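Hypothetical protein (Shewanella denitrificans, PDB 2OQM) is of unknown function but folds as a helical bundle of the DinB-like DUF1993 family, in an assembly of two chains. Local coordinates at residues K31-L36 against I75-A80; F160-A165 against K179-A184; N68-V73 against A105-R110; L24-F29 against V82-L87; P95-S100 against I111-T116. All blocks are in the same frame, centred on the assembly; numbering follows the deposited sequence. Where two conformers were deposited one is given.

Interaction 1 (K31-L36 against I75-A80); sequences KMLKNL and IACDTA
Leu33 packs against Cys77 and Ala80 in an apolar helix-helix contact, buried, its centre about 2 Å from the centre of the chain. Helix 13-50 and helix 69-87 run nearly antiparallel here, with 165° between their directions. Their local axes lie 11.0 Å apart, and Leu33 spans most of the space. It does this with its two methyl branches. Its CG lies anti to the carbonyl carbon (chi1 -69°), and the fork opens onto the small residues opposite. Leu33 CD1 meets Ala80 CB at 3.9 Å. The other branch, Leu33 CD2, faces Cys77 SG at 4.3 Å. Ala76 also turns its methyl toward helix 13-50, and Leu36 also points toward helix 69-87. Away from Leu33, the hydroxyl of Thr79 folds back onto its own helix. Thr79 OG1 donates to Ile75 O at 2.7 Å, while Thr79 N reaches the same oxygen from the opposite face of its plane. That oxygen is therefore gripped twice. Helix 104-119 closes one flank through Val114, which touches both Leu33 and Cys77. Helix 146-172 closes another through Ile162, which touches Ala76 and the selenomethionine Met32. No hydrogen bond or charge pair joins the two segments. The contact rests on the shape fit of a branched leucine to small apolar partners, consistent with a bundle core closed by hydrophobic burial.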
# COMPACT_ATOMS: atom_id res chain seq x y z
N LYS A 31 10.33 -2.48 -8.02
CA LYS A 31 10.08 -3.82 -7.54
C LYS A 31 8.63 -4.22 -7.62
O LYS A 31 8.31 -5.28 -8.11
CB LYS A 31 10.54 -3.96 -6.08
CG LYS A 31 10.46 -5.40 -5.58
CD LYS A 31 10.88 -5.56 -4.09
CE LYS A 31 10.88 -7.01 -3.64
NZ LYS A 31 10.97 -7.11 -2.18
N MSE A 32 7.74 -3.36 -7.16
CA MSE A 32 6.33 -3.69 -7.14
C MSE A 32 5.77 -3.75 -8.56
O MSE A 32 4.86 -4.52 -8.82
CB MSE A 32 5.57 -2.67 -6.33
CG MSE A 32 5.84 -2.68 -4.81
SE MSE A 32 5.45 -4.43 -4.06
CE MSE A 32 3.58 -4.53 -4.62
N LEU A 33 6.27 -2.92 -9.47
CA LEU A 33 5.83 -2.98 -10.86
C LEU A 33 6.30 -4.27 -11.52
O LEU A 33 5.55 -4.86 -12.32
CB LEU A 33 6.23 -1.77 -11.69
CG LEU A 33 5.52 -0.47 -11.30
CD1 LEU A 33 6.17 0.78 -11.91
CD2 LEU A 33 3.98 -0.53 -11.56
N LYS A 34 7.53 -4.68 -11.23
CA LYS A 34 8.00 -5.99 -11.68
C LYS A 34 7.11 -7.10 -11.10
O LYS A 34 6.78 -8.10 -11.76
CB LYS A 34 9.44 -6.19 -11.27
CG LYS A 34 10.42 -5.29 -12.05
CD LYS A 34 11.85 -5.62 -11.73
CE LYS A 34 12.79 -4.45 -12.05
NZ LYS A 34 14.13 -4.63 -11.38
N ASN A 35 6.74 -6.95 -9.86
CA ASN A 35 5.82 -7.90 -9.23
C ASN A 35 4.47 -7.93 -9.92
O ASN A 35 3.88 -9.01 -10.15
CB ASN A 35 5.66 -7.59 -7.75
CG ASN A 35 6.89 -7.84 -6.94
OD1 ASN A 35 7.87 -8.44 -7.41
ND2 ASN A 35 6.88 -7.32 -5.71
N LEU A 36 3.99 -6.77 -10.35
CA LEU A 36 2.74 -6.69 -11.08
C LEU A 36 2.86 -7.47 -12.41
O LEU A 36 1.91 -8.15 -12.87
CB LEU A 36 2.36 -5.23 -11.33
CG LEU A 36 1.02 -5.00 -12.00
CD1 LEU A 36 -0.15 -5.60 -11.22
CD2 LEU A 36 0.87 -3.47 -12.27
N ILE A 75 -3.10 3.32 -13.76
CA ILE A 75 -3.02 4.24 -12.62
C ILE A 75 -1.86 3.88 -11.72
O ILE A 75 -1.17 4.76 -11.26
CB ILE A 75 -4.32 4.32 -11.79
CG1 ILE A 75 -5.47 4.79 -12.67
CG2 ILE A 75 -4.12 5.35 -10.66
CD1 ILE A 75 -6.89 4.48 -12.19
N ALA A 76 -1.61 2.59 -11.50
CA ALA A 76 -0.40 2.18 -10.78
C ALA A 76 0.84 2.69 -11.46
O ALA A 76 1.70 3.26 -10.82
CB ALA A 76 -0.32 0.66 -10.55
N CYS A 77 0.94 2.55 -12.77
CA CYS A 77 2.13 3.00 -13.46
C CYS A 77 2.30 4.53 -13.35
O CYS A 77 3.40 5.02 -13.12
CB CYS A 77 2.06 2.59 -14.93
SG CYS A 77 2.28 0.81 -15.29
N ASP A 78 1.21 5.25 -13.52
CA ASP A 78 1.21 6.71 -13.44
C ASP A 78 1.55 7.18 -12.05
O ASP A 78 2.30 8.12 -11.87
CB ASP A 78 -0.14 7.29 -13.86
CG ASP A 78 -0.30 7.42 -15.35
OD1 ASP A 78 0.67 7.25 -16.12
OD2 ASP A 78 -1.44 7.69 -15.75
N THR A 79 1.07 6.47 -11.04
CA THR A 79 1.39 6.85 -9.69
C THR A 79 2.90 6.87 -9.46
O THR A 79 3.44 7.81 -8.84
CB THR A 79 0.70 5.92 -8.71
OG1 THR A 79 -0.72 6.02 -8.89
CG2 THR A 79 1.05 6.27 -7.29
N ALA A 80 3.57 5.79 -9.87
CA ALA A 80 5.02 5.65 -9.79
C ALA A 80 5.72 6.72 -10.62
O ALA A 80 6.59 7.44 -10.12
CB ALA A 80 5.47 4.28 -10.23

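Interaction 2 (F160-A165 against K179-A184); sequences FHITTA and KDYLGA. With FMT (formic acid), chain P.
Tyr181 brings its ring up to Thr163 and Ile162, and this is the tight part of the contact. Its CG lies anti to the backbone N (chi1 168°), which carries the ring out from the short helix 178-182 toward helix 146-172. Thr163 OG1 comes obliquely to the ring, 3.2 Å from Tyr181 CE1. Ile162 CG2 also approaches at a slant, 4.1 Å from the same Tyr181 CE1. The polar ends have other partners: Thr163 OG1 bonds back to Tyr159 O, and Tyr181 OH bonds to Pro156 O of the second subunit. The Tyr181 ring also packs edge-to-face with Phe160 of that subunit. With an alanine in place of Tyr181, Thr163 and Ile162 would probably border a gap, and Pro156 O of the second subunit would be left without its hydroxyl mate. The side away from 160-165 is looser: Lys179 and Ala184 are exposed, although Lys31 holds the carbonyl of Ala184. The chain leaves the helix at Gly183 with a positive phi of 82°. A side chain there would press on the preceding carbonyl. Just beyond, Ala184 N donates at 3.2 Å to O2 of a formic acid molecule that probably came from the crystallisation liquor. The short helix thus packs on the bundle, its tyrosine touching Met32 of helix 13-50 and Tyr159 and Tyr166 of helix 146-172, at the subunit interface.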
# COMPACT_ATOMS: atom_id res chain seq x y z
N PHE A 160 -2.63 0.67 -3.27
CA PHE A 160 -4.05 0.57 -3.56
C PHE A 160 -4.32 -0.00 -4.95
O PHE A 160 -5.11 -0.95 -5.11
CB PHE A 160 -4.72 1.94 -3.46
CG PHE A 160 -6.22 1.89 -3.68
CD1 PHE A 160 -6.75 1.96 -4.98
CD2 PHE A 160 -7.10 1.76 -2.64
CE1 PHE A 160 -8.13 1.88 -5.23
CE2 PHE A 160 -8.50 1.68 -2.89
CZ PHE A 160 -8.99 1.75 -4.23
N HIS A 161 -3.70 0.58 -5.97
CA HIS A 161 -4.03 0.15 -7.30
C HIS A 161 -3.42 -1.20 -7.71
O HIS A 161 -4.08 -1.97 -8.41
CB HIS A 161 -3.74 1.26 -8.28
CG HIS A 161 -4.64 2.45 -8.08
ND1 HIS A 161 -5.95 2.45 -8.53
CD2 HIS A 161 -4.45 3.62 -7.42
CE1 HIS A 161 -6.51 3.60 -8.19
NE2 HIS A 161 -5.63 4.33 -7.52
N ILE A 162 -2.21 -1.50 -7.23
CA ILE A 162 -1.65 -2.83 -7.41
C ILE A 162 -2.47 -3.91 -6.65
O ILE A 162 -2.80 -4.97 -7.20
CB ILE A 162 -0.17 -2.90 -7.03
CG1 ILE A 162 0.70 -2.04 -7.97
CG2 ILE A 162 0.31 -4.36 -7.11
CD1 ILE A 162 2.21 -2.16 -7.75
N THR A 163 -2.85 -3.64 -5.42
CA THR A 163 -3.72 -4.56 -4.69
C THR A 163 -5.09 -4.76 -5.34
O THR A 163 -5.61 -5.85 -5.30
CB THR A 163 -3.84 -4.19 -3.18
OG1 THR A 163 -2.51 -4.12 -2.63
CG2 THR A 163 -4.62 -5.25 -2.37
N THR A 164 -5.68 -3.72 -5.89
CA THR A 164 -6.97 -3.81 -6.51
C THR A 164 -6.83 -4.61 -7.80
O THR A 164 -7.68 -5.42 -8.08
CB THR A 164 -7.56 -2.42 -6.80
OG1 THR A 164 -7.69 -1.71 -5.56
CG2 THR A 164 -8.96 -2.54 -7.45
N ALA A 165 -5.73 -4.43 -8.55
CA ALA A 165 -5.46 -5.24 -9.75
C ALA A 165 -5.36 -6.71 -9.34
O ALA A 165 -5.95 -7.58 -9.97
CB ALA A 165 -4.17 -4.80 -10.42
N LYS A 179 3.02 -13.97 -1.98
CA LYS A 179 4.41 -13.97 -2.46
C LYS A 179 4.56 -13.29 -3.82
O LYS A 179 5.61 -12.73 -4.12
CB LYS A 179 5.01 -15.39 -2.51
CG LYS A 179 5.15 -16.02 -1.15
N ASP A 180 3.51 -13.36 -4.64
CA ASP A 180 3.52 -12.78 -5.98
C ASP A 180 3.46 -11.28 -5.89
O ASP A 180 4.10 -10.59 -6.68
CB ASP A 180 2.34 -13.30 -6.79
CG ASP A 180 2.42 -14.80 -7.04
OD1 ASP A 180 3.52 -15.31 -7.39
OD2 ASP A 180 1.39 -15.47 -6.83
N TYR A 181 2.68 -10.78 -4.92
CA TYR A 181 2.58 -9.34 -4.65
C TYR A 181 3.83 -8.73 -4.02
O TYR A 181 4.24 -7.66 -4.38
CB TYR A 181 1.36 -9.10 -3.76
CG TYR A 181 1.18 -7.76 -3.12
CD1 TYR A 181 0.54 -6.73 -3.79
CD2 TYR A 181 1.59 -7.52 -1.81
CE1 TYR A 181 0.36 -5.50 -3.22
CE2 TYR A 181 1.38 -6.32 -1.22
CZ TYR A 181 0.77 -5.30 -1.92
OH TYR A 181 0.57 -4.11 -1.29
N LEU A 182 4.40 -9.40 -3.04
CA LEU A 182 5.58 -8.88 -2.32
C LEU A 182 6.88 -9.05 -3.12
O LEU A 182 7.72 -8.18 -3.16
CB LEU A 182 5.73 -9.63 -0.97
CG LEU A 182 4.65 -9.29 0.06
CD1 LEU A 182 4.87 -10.17 1.27
CD2 LEU A 182 4.57 -7.78 0.46
N GLY A 183 7.01 -10.20 -3.76
CA GLY A 183 8.24 -10.53 -4.48
C GLY A 183 9.29 -11.07 -3.57
O GLY A 183 9.05 -11.28 -2.38
N ALA A 184 10.47 -11.32 -4.12
CA ALA A 184 11.58 -11.86 -3.32
C ALA A 184 12.07 -10.83 -2.30
O ALA A 184 12.02 -9.60 -2.53
CB ALA A 184 12.73 -12.31 -4.22
C FMT P . 10.84 -8.72 -7.07
O1 FMT P . 10.61 -8.16 -8.16
O2 FMT P . 10.78 -9.94 -6.94

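Interaction 3 (N68-V73 against A105-R110); sequences NLIRQV and AELRQR
Ile70, Val73 and Leu107 make this contact with branched side chains, and the flat groups stand at its border. The amide of Asn68 is one of these. Its oxygen caps the helix start: Arg71 N donates to Asn68 OD1 at 3.1 Å, nearly along the C=O axis. The guanidinium of Arg110 is another. Arg110 is held by Asp78, Asp99 and Glu101, and His97 packs beside it. The apolar part is simple. Leu107 CG lies anti to the carbonyl carbon (chi1 -71°), and the side chain points into the groove between Ile70 and Val73. Leu107 CD2 does most of the touching. It lies 4.0 Å from Val73 CG1 and 4.1 Å from Ile70 CG2. The Ile70 and Leu107 side chains cross at about a right angle. Leu58 of helix 54-58 touches both Ile70 and Leu107, and Val73 also meets Leu36 and Phe40 of helix 13-50. The chemistry is split. Methyl packing joins helix 69-87 to helix 104-119, while acids of helix 69-87 (Asp78) and of the loop before helix 104-119 (Asp99, Glu101) probably balance the charge of Arg110.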
# COMPACT_ATOMS: atom_id res chain seq x y z
N ASN A 68 -11.66 -0.63 -14.17
CA ASN A 68 -11.37 -2.01 -14.46
C ASN A 68 -9.85 -2.31 -14.40
O ASN A 68 -9.05 -1.46 -14.01
CB ASN A 68 -11.97 -2.42 -15.78
CG ASN A 68 -11.31 -1.73 -16.98
OD1 ASN A 68 -10.25 -1.12 -16.84
ND2 ASN A 68 -11.92 -1.88 -18.15
N LEU A 69 -9.48 -3.55 -14.69
CA LEU A 69 -8.11 -4.00 -14.47
C LEU A 69 -7.10 -3.21 -15.30
O LEU A 69 -6.07 -2.83 -14.81
CB LEU A 69 -7.99 -5.53 -14.70
CG LEU A 69 -6.61 -6.18 -14.54
CD1 LEU A 69 -6.06 -5.95 -13.09
CD2 LEU A 69 -6.76 -7.67 -14.84
N ILE A 70 -7.43 -2.96 -16.57
CA ILE A 70 -6.56 -2.18 -17.46
C ILE A 70 -6.27 -0.82 -16.78
O ILE A 70 -5.13 -0.37 -16.68
CB ILE A 70 -7.24 -1.94 -18.79
CG1 ILE A 70 -7.28 -3.21 -19.63
CG2 ILE A 70 -6.47 -0.82 -19.55
CD1 ILE A 70 -8.37 -3.22 -20.77
N ARG A 71 -7.32 -0.21 -16.24
CA ARG A 71 -7.19 1.09 -15.62
C ARG A 71 -6.39 1.08 -14.35
O ARG A 71 -5.58 1.96 -14.10
CB ARG A 71 -8.57 1.72 -15.36
CG ARG A 71 -9.33 2.12 -16.57
CD ARG A 71 -8.76 3.36 -17.23
NE ARG A 71 -8.94 4.61 -16.49
CZ ARG A 71 -7.96 5.45 -16.12
NH1 ARG A 71 -6.67 5.20 -16.39
NH2 ARG A 71 -8.27 6.59 -15.47
N GLN A 72 -6.58 0.07 -13.52
CA GLN A 72 -5.79 -0.06 -12.32
C GLN A 72 -4.30 -0.10 -12.66
O GLN A 72 -3.51 0.49 -11.92
CB GLN A 72 -6.14 -1.34 -11.54
CG GLN A 72 -7.56 -1.48 -11.01
CD GLN A 72 -7.90 -0.35 -10.06
OE1 GLN A 72 -7.04 0.07 -9.28
NE2 GLN A 72 -9.14 0.14 -10.10
N VAL A 73 -3.92 -0.84 -13.71
CA VAL A 73 -2.51 -0.98 -14.10
C VAL A 73 -2.00 0.37 -14.56
O VAL A 73 -0.92 0.80 -14.15
CB VAL A 73 -2.31 -2.07 -15.15
CG1 VAL A 73 -0.89 -2.08 -15.73
CG2 VAL A 73 -2.68 -3.48 -14.53
N ALA A 105 -0.31 -7.13 -23.98
CA ALA A 105 0.99 -6.74 -24.52
C ALA A 105 1.26 -5.27 -24.29
O ALA A 105 2.36 -4.85 -23.89
CB ALA A 105 1.08 -7.07 -26.03
N GLU A 106 0.22 -4.49 -24.51
CA GLU A 106 0.33 -3.06 -24.40
C GLU A 106 0.58 -2.64 -22.97
O GLU A 106 1.27 -1.69 -22.71
CB GLU A 106 -0.94 -2.45 -24.91
CG GLU A 106 -1.09 -2.63 -26.42
CD GLU A 106 -2.42 -2.11 -26.93
OE1 GLU A 106 -3.43 -2.17 -26.19
OE2 GLU A 106 -2.45 -1.64 -28.09
N LEU A 107 -0.07 -3.32 -22.03
CA LEU A 107 0.14 -3.06 -20.62
C LEU A 107 1.52 -3.45 -20.20
O LEU A 107 2.15 -2.72 -19.46
CB LEU A 107 -0.90 -3.81 -19.77
CG LEU A 107 -2.33 -3.30 -19.83
CD1 LEU A 107 -3.20 -4.15 -18.92
CD2 LEU A 107 -2.45 -1.77 -19.45
N ARG A 108 2.04 -4.58 -20.70
CA ARG A 108 3.43 -4.95 -20.39
C ARG A 108 4.40 -3.90 -20.91
O ARG A 108 5.40 -3.60 -20.25
CB ARG A 108 3.80 -6.27 -21.03
CG ARG A 108 2.94 -7.40 -20.62
CD ARG A 108 3.58 -8.26 -19.62
NE ARG A 108 3.12 -9.66 -19.70
CZ ARG A 108 3.13 -10.48 -18.67
NH1 ARG A 108 3.54 -10.07 -17.47
NH2 ARG A 108 2.69 -11.70 -18.82
N GLN A 109 4.10 -3.31 -22.06
CA GLN A 109 4.91 -2.20 -22.58
C GLN A 109 4.86 -0.97 -21.67
O GLN A 109 5.87 -0.36 -21.42
CB GLN A 109 4.48 -1.82 -23.98
CG GLN A 109 5.30 -0.64 -24.58
CD GLN A 109 6.78 -0.94 -24.69
OE1 GLN A 109 7.63 -0.24 -24.10
NE2 GLN A 109 7.11 -1.99 -25.43
N ARG A 110 3.68 -0.67 -21.15
CA ARG A 110 3.49 0.48 -20.24
C ARG A 110 4.34 0.32 -18.99
O ARG A 110 5.07 1.25 -18.59
CB ARG A 110 2.02 0.62 -19.89
CG ARG A 110 1.64 1.73 -18.90
CD ARG A 110 1.74 3.05 -19.48
NE ARG A 110 1.05 4.06 -18.68
CZ ARG A 110 -0.20 4.49 -18.88
NH1 ARG A 110 -0.98 3.97 -19.83
NH2 ARG A 110 -0.67 5.46 -18.14

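Interaction 4 (L24-F29 against V82-L87); sequences LTVVQF and VGVARL. With EDO (1,2-ethanediol), chain G.
Val84 overlaps Thr25 and Val26 with its two methyls. Val84 CG2 sits 3.8 Å from Thr25 CB and equally near Thr25 OG1, the two side chains passing at a slant. Val84 CG1 meets Val26 CG2 at 4.0 Å, where the side chains cross at about a right angle. One turn further along helix 69-87, Thr25 CG2 and Leu87 CD1 reach toward each other tip to tip at 3.8 Å. Thr25 has OG1 between its backbone N and carbonyl carbon (chi1 63°). This sends the methyl toward Leu87, while the hydroxyl bonds to Leu21 O of its own helix. The Phe29 ring lies close by, with Thr25 CA over one face near the rim. Thr25 sits in a wider pi-type turn at 24-27. On the side turned from helix 69-87, an ethanediol molecule, probably from the crystallisation liquor, donates from O1 to Leu24 O at 2.7 Å. It also bonds to Tyr159 OH and to Ile151 O of the second subunit, so this flank lies at the subunit interface. Phe126 touches Thr25 and Val26. Phe121 and Leu118 meet Val84. The segment axes approach to 9.9 Å, with 154° between their directions. No hydrogen bond crosses between them. This is side-chain packing of an antiparallel pair of the up-down-down-up four-helix bundle of DinB-like proteins, here joining the early part of helix 13-50 to the C-terminal end of helix 69-87.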
# COMPACT_ATOMS: atom_id res chain seq x y z
N LEU A 24 12.16 4.43 -1.35
CA LEU A 24 10.72 4.21 -1.20
C LEU A 24 10.00 4.27 -2.54
O LEU A 24 8.94 3.68 -2.70
CB LEU A 24 10.14 5.29 -0.30
CG LEU A 24 10.41 5.23 1.19
CD1 LEU A 24 10.01 6.55 1.88
CD2 LEU A 24 9.69 4.02 1.77
N THR A 25 10.55 5.04 -3.48
CA THR A 25 9.84 5.36 -4.71
C THR A 25 10.52 4.67 -5.86
O THR A 25 10.09 3.58 -6.26
CB THR A 25 9.67 6.88 -4.90
OG1 THR A 25 10.93 7.56 -5.03
CG2 THR A 25 8.82 7.50 -3.72
N VAL A 26 11.64 5.19 -6.31
CA VAL A 26 12.31 4.56 -7.47
C VAL A 26 12.53 3.06 -7.27
O VAL A 26 12.20 2.23 -8.14
CB VAL A 26 13.65 5.26 -7.82
CG1 VAL A 26 14.42 4.46 -8.94
CG2 VAL A 26 13.36 6.65 -8.35
N VAL A 27 13.12 2.70 -6.15
CA VAL A 27 13.56 1.33 -5.97
C VAL A 27 12.34 0.42 -5.66
O VAL A 27 12.07 -0.55 -6.38
CB VAL A 27 14.62 1.25 -4.93
CG1 VAL A 27 15.07 -0.23 -4.72
CG2 VAL A 27 15.83 2.17 -5.35
N GLN A 28 11.58 0.73 -4.63
CA GLN A 28 10.46 -0.13 -4.23
C GLN A 28 9.32 -0.10 -5.20
O GLN A 28 8.70 -1.14 -5.45
CB GLN A 28 10.03 0.11 -2.75
CG GLN A 28 8.87 -0.75 -2.30
CD GLN A 28 9.16 -2.24 -2.20
OE1 GLN A 28 10.32 -2.72 -2.28
NE2 GLN A 28 8.10 -2.99 -1.98
N PHE A 29 9.05 1.04 -5.84
CA PHE A 29 8.01 1.06 -6.86
C PHE A 29 8.39 0.25 -8.09
O PHE A 29 7.50 -0.35 -8.73
CB PHE A 29 7.73 2.47 -7.36
CG PHE A 29 7.02 3.39 -6.38
CD1 PHE A 29 6.48 2.94 -5.17
CD2 PHE A 29 6.82 4.72 -6.73
CE1 PHE A 29 5.80 3.84 -4.32
CE2 PHE A 29 6.15 5.59 -5.90
CZ PHE A 29 5.64 5.13 -4.68
N VAL A 82 4.61 9.62 -12.25
CA VAL A 82 4.32 11.02 -11.91
C VAL A 82 4.76 11.34 -10.49
O VAL A 82 5.19 12.48 -10.20
CB VAL A 82 2.84 11.34 -12.12
CG1 VAL A 82 2.49 12.78 -11.56
CG2 VAL A 82 2.46 11.17 -13.61
N GLY A 83 4.63 10.38 -9.60
CA GLY A 83 5.09 10.55 -8.21
C GLY A 83 6.58 10.91 -8.19
O GLY A 83 7.00 11.90 -7.59
N VAL A 84 7.39 10.13 -8.88
CA VAL A 84 8.83 10.38 -8.97
C VAL A 84 9.13 11.71 -9.68
O VAL A 84 9.93 12.50 -9.19
CB VAL A 84 9.58 9.19 -9.59
CG1 VAL A 84 11.05 9.53 -9.97
CG2 VAL A 84 9.54 7.96 -8.56
N ALA A 85 8.47 11.95 -10.81
CA ALA A 85 8.62 13.20 -11.55
C ALA A 85 8.37 14.41 -10.64
O ALA A 85 9.14 15.35 -10.62
CB ALA A 85 7.67 13.23 -12.74
N ARG A 86 7.29 14.35 -9.88
CA ARG A 86 6.92 15.40 -8.94
C ARG A 86 7.92 15.61 -7.82
O ARG A 86 8.28 16.76 -7.51
CB ARG A 86 5.56 15.13 -8.35
CG ARG A 86 4.38 15.53 -9.27
CD ARG A 86 3.09 15.52 -8.50
NE ARG A 86 1.92 15.49 -9.36
CZ ARG A 86 1.44 16.56 -10.01
NH1 ARG A 86 2.05 17.74 -9.90
NH2 ARG A 86 0.36 16.46 -10.77
N LEU A 87 8.37 14.53 -7.20
CA LEU A 87 9.30 14.64 -6.11
C LEU A 87 10.62 15.23 -6.54
O LEU A 87 11.29 15.90 -5.75
CB LEU A 87 9.54 13.27 -5.50
CG LEU A 87 8.39 12.76 -4.67
CD1 LEU A 87 8.60 11.27 -4.42
CD2 LEU A 87 8.30 13.49 -3.35
C1 EDO G . 7.18 2.47 0.04
O1 EDO G . 7.20 2.15 -1.34
C2 EDO G . 7.68 1.29 0.85
O2 EDO G . 6.91 0.14 0.55

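Interaction 5 (P95-S100 against I111-T116); sequences PKHDDS and IASVLT
His97 presents the edge of its imidazole to Ser113 on helix 104-119. Ser113 OG lies in the ring plane, 3.5 Å from His97 NE2, and the pair makes a weak hydrogen bond with an angle of 151°. Ser113 was deposited in two conformers, so the bond holds for one of them and is less certain. In that conformer OG is anti to the backbone N (chi1 172°), which swings it toward the ring. Val114 CG2 approaches His97 CE1 obliquely at 4.3 Å. The other nitrogen, His97 ND1, has a stronger partner in Lys81 NZ. The imidazole is thus tied to helix 69-87 as well, and Arg110 packs beside it. Beyond the histidine the loop is pinned locally. Ser100 OG donates to Asp98 OD1 at 2.8 Å, on the syn side of the carboxylate, and Ser100 N makes a weaker bond to the same oxygen. The segment is part of the long crossover between the two parallel helices 69-87 and 104-119 of the bundle. It runs alongside helix 104-119 in the opposite sense, with one histidine linking Lys81 of helix 69-87 to Ser113 of helix 104-119.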
# COMPACT_ATOMS: atom_id res chain seq x y z
N PRO A 95 7.62 11.33 -19.43
CA PRO A 95 6.92 10.72 -20.58
C PRO A 95 5.39 10.69 -20.46
O PRO A 95 4.84 10.38 -19.38
CB PRO A 95 7.49 9.28 -20.64
CG PRO A 95 8.21 9.04 -19.35
CD PRO A 95 8.59 10.40 -18.81
N LYS A 96 4.70 10.98 -21.57
CA LYS A 96 3.23 11.05 -21.59
C LYS A 96 2.61 9.78 -22.18
O LYS A 96 3.10 9.24 -23.17
CB LYS A 96 2.77 12.28 -22.40
CG LYS A 96 1.25 12.48 -22.45
CD LYS A 96 0.64 12.69 -21.07
CE LYS A 96 -0.87 12.67 -21.19
NZ LYS A 96 -1.55 12.86 -19.88
N HIS A 97 1.51 9.33 -21.57
CA HIS A 97 0.78 8.15 -22.03
C HIS A 97 -0.69 8.55 -22.21
O HIS A 97 -1.30 9.11 -21.31
CB HIS A 97 0.90 7.02 -21.00
CG HIS A 97 2.30 6.53 -20.78
ND1 HIS A 97 3.01 6.79 -19.62
CD2 HIS A 97 3.11 5.76 -21.55
CE1 HIS A 97 4.20 6.20 -19.68
NE2 HIS A 97 4.29 5.58 -20.85
N ASP A 98 -1.26 8.26 -23.39
CA ASP A 98 -2.68 8.54 -23.67
C ASP A 98 -3.69 7.51 -23.11
O ASP A 98 -4.90 7.67 -23.31
CB ASP A 98 -2.90 8.69 -25.18
CG ASP A 98 -2.77 7.37 -25.94
OD1 ASP A 98 -2.34 6.35 -25.33
OD2 ASP A 98 -3.10 7.37 -27.15
N ASP A 99 -3.21 6.46 -22.44
CA ASP A 99 -4.10 5.44 -21.85
C ASP A 99 -4.95 4.69 -22.86
O ASP A 99 -6.08 4.31 -22.59
CB ASP A 99 -4.99 6.05 -20.78
CG ASP A 99 -4.22 6.34 -19.49
OD1 ASP A 99 -3.15 5.73 -19.25
OD2 ASP A 99 -4.70 7.16 -18.69
N SER A 100 -4.36 4.43 -24.02
CA SER A 100 -5.06 3.75 -25.10
C SER A 100 -4.99 2.22 -25.04
O SER A 100 -5.55 1.55 -25.92
CB SER A 100 -4.44 4.20 -26.42
OG SER A 100 -3.03 3.90 -26.42
N ILE A 111 4.29 -0.88 -18.40
CA ILE A 111 5.13 -1.18 -17.23
C ILE A 111 6.59 -1.05 -17.57
O ILE A 111 7.32 -0.44 -16.85
CB ILE A 111 4.83 -2.61 -16.66
CG1 ILE A 111 3.40 -2.67 -16.14
CG2 ILE A 111 5.81 -3.00 -15.57
CD1 ILE A 111 2.95 -4.07 -15.65
N ALA A 112 7.00 -1.61 -18.71
CA ALA A 112 8.39 -1.57 -19.11
C ALA A 112 8.91 -0.13 -19.25
O ALA A 112 10.04 0.17 -18.89
CB ALA A 112 8.56 -2.33 -20.43
N SER A 113 8.08 0.74 -19.81
CA SER A 113 8.43 2.14 -20.04
C SER A 113 8.63 2.85 -18.70
O SER A 113 9.58 3.62 -18.49
CB SER A 113 7.30 2.82 -20.79
OG SER A 113 7.51 4.22 -20.88
N VAL A 114 7.71 2.63 -17.78
CA VAL A 114 7.85 3.25 -16.47
C VAL A 114 9.09 2.74 -15.79
O VAL A 114 9.80 3.49 -15.16
CB VAL A 114 6.60 3.06 -15.59
CG1 VAL A 114 6.86 3.63 -14.18
CG2 VAL A 114 5.42 3.76 -16.31
N LEU A 115 9.37 1.45 -15.91
CA LEU A 115 10.58 0.88 -15.32
C LEU A 115 11.83 1.50 -15.89
O LEU A 115 12.74 1.80 -15.15
CB LEU A 115 10.63 -0.66 -15.45
CG LEU A 115 9.69 -1.48 -14.56
CD1 LEU A 115 9.66 -2.98 -14.98
CD2 LEU A 115 10.02 -1.30 -13.05
N THR A 116 11.88 1.70 -17.21
CA THR A 116 13.01 2.36 -17.85
C THR A 116 13.16 3.80 -17.39
O THR A 116 14.27 4.25 -17.11
CB THR A 116 12.86 2.32 -19.40
OG1 THR A 116 12.73 0.97 -19.83
CG2 THR A 116 14.05 2.95 -20.11

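How the interactions relate
Interactions 1, 3 and 4 all use helix 69-87, and they spread along it: the centres of 3 and 4 lie 19 Å apart, with 1 about 10 Å from each. Interactions 1 and 4 join the same two helices, and 1 is nested inside the loop closed by 4. Interaction 5 adds the loop before helix 104-119, a helix it shares with interaction 3; Arg110 and Asp99 bridge the two. Interaction 2 comes last along the chain, yet it touches interaction 1 through Lys31 and Asn35. Interactions 2 and 4 both reach the second subunit. Together the contacts tie the long helices into one bundle and its dimer face.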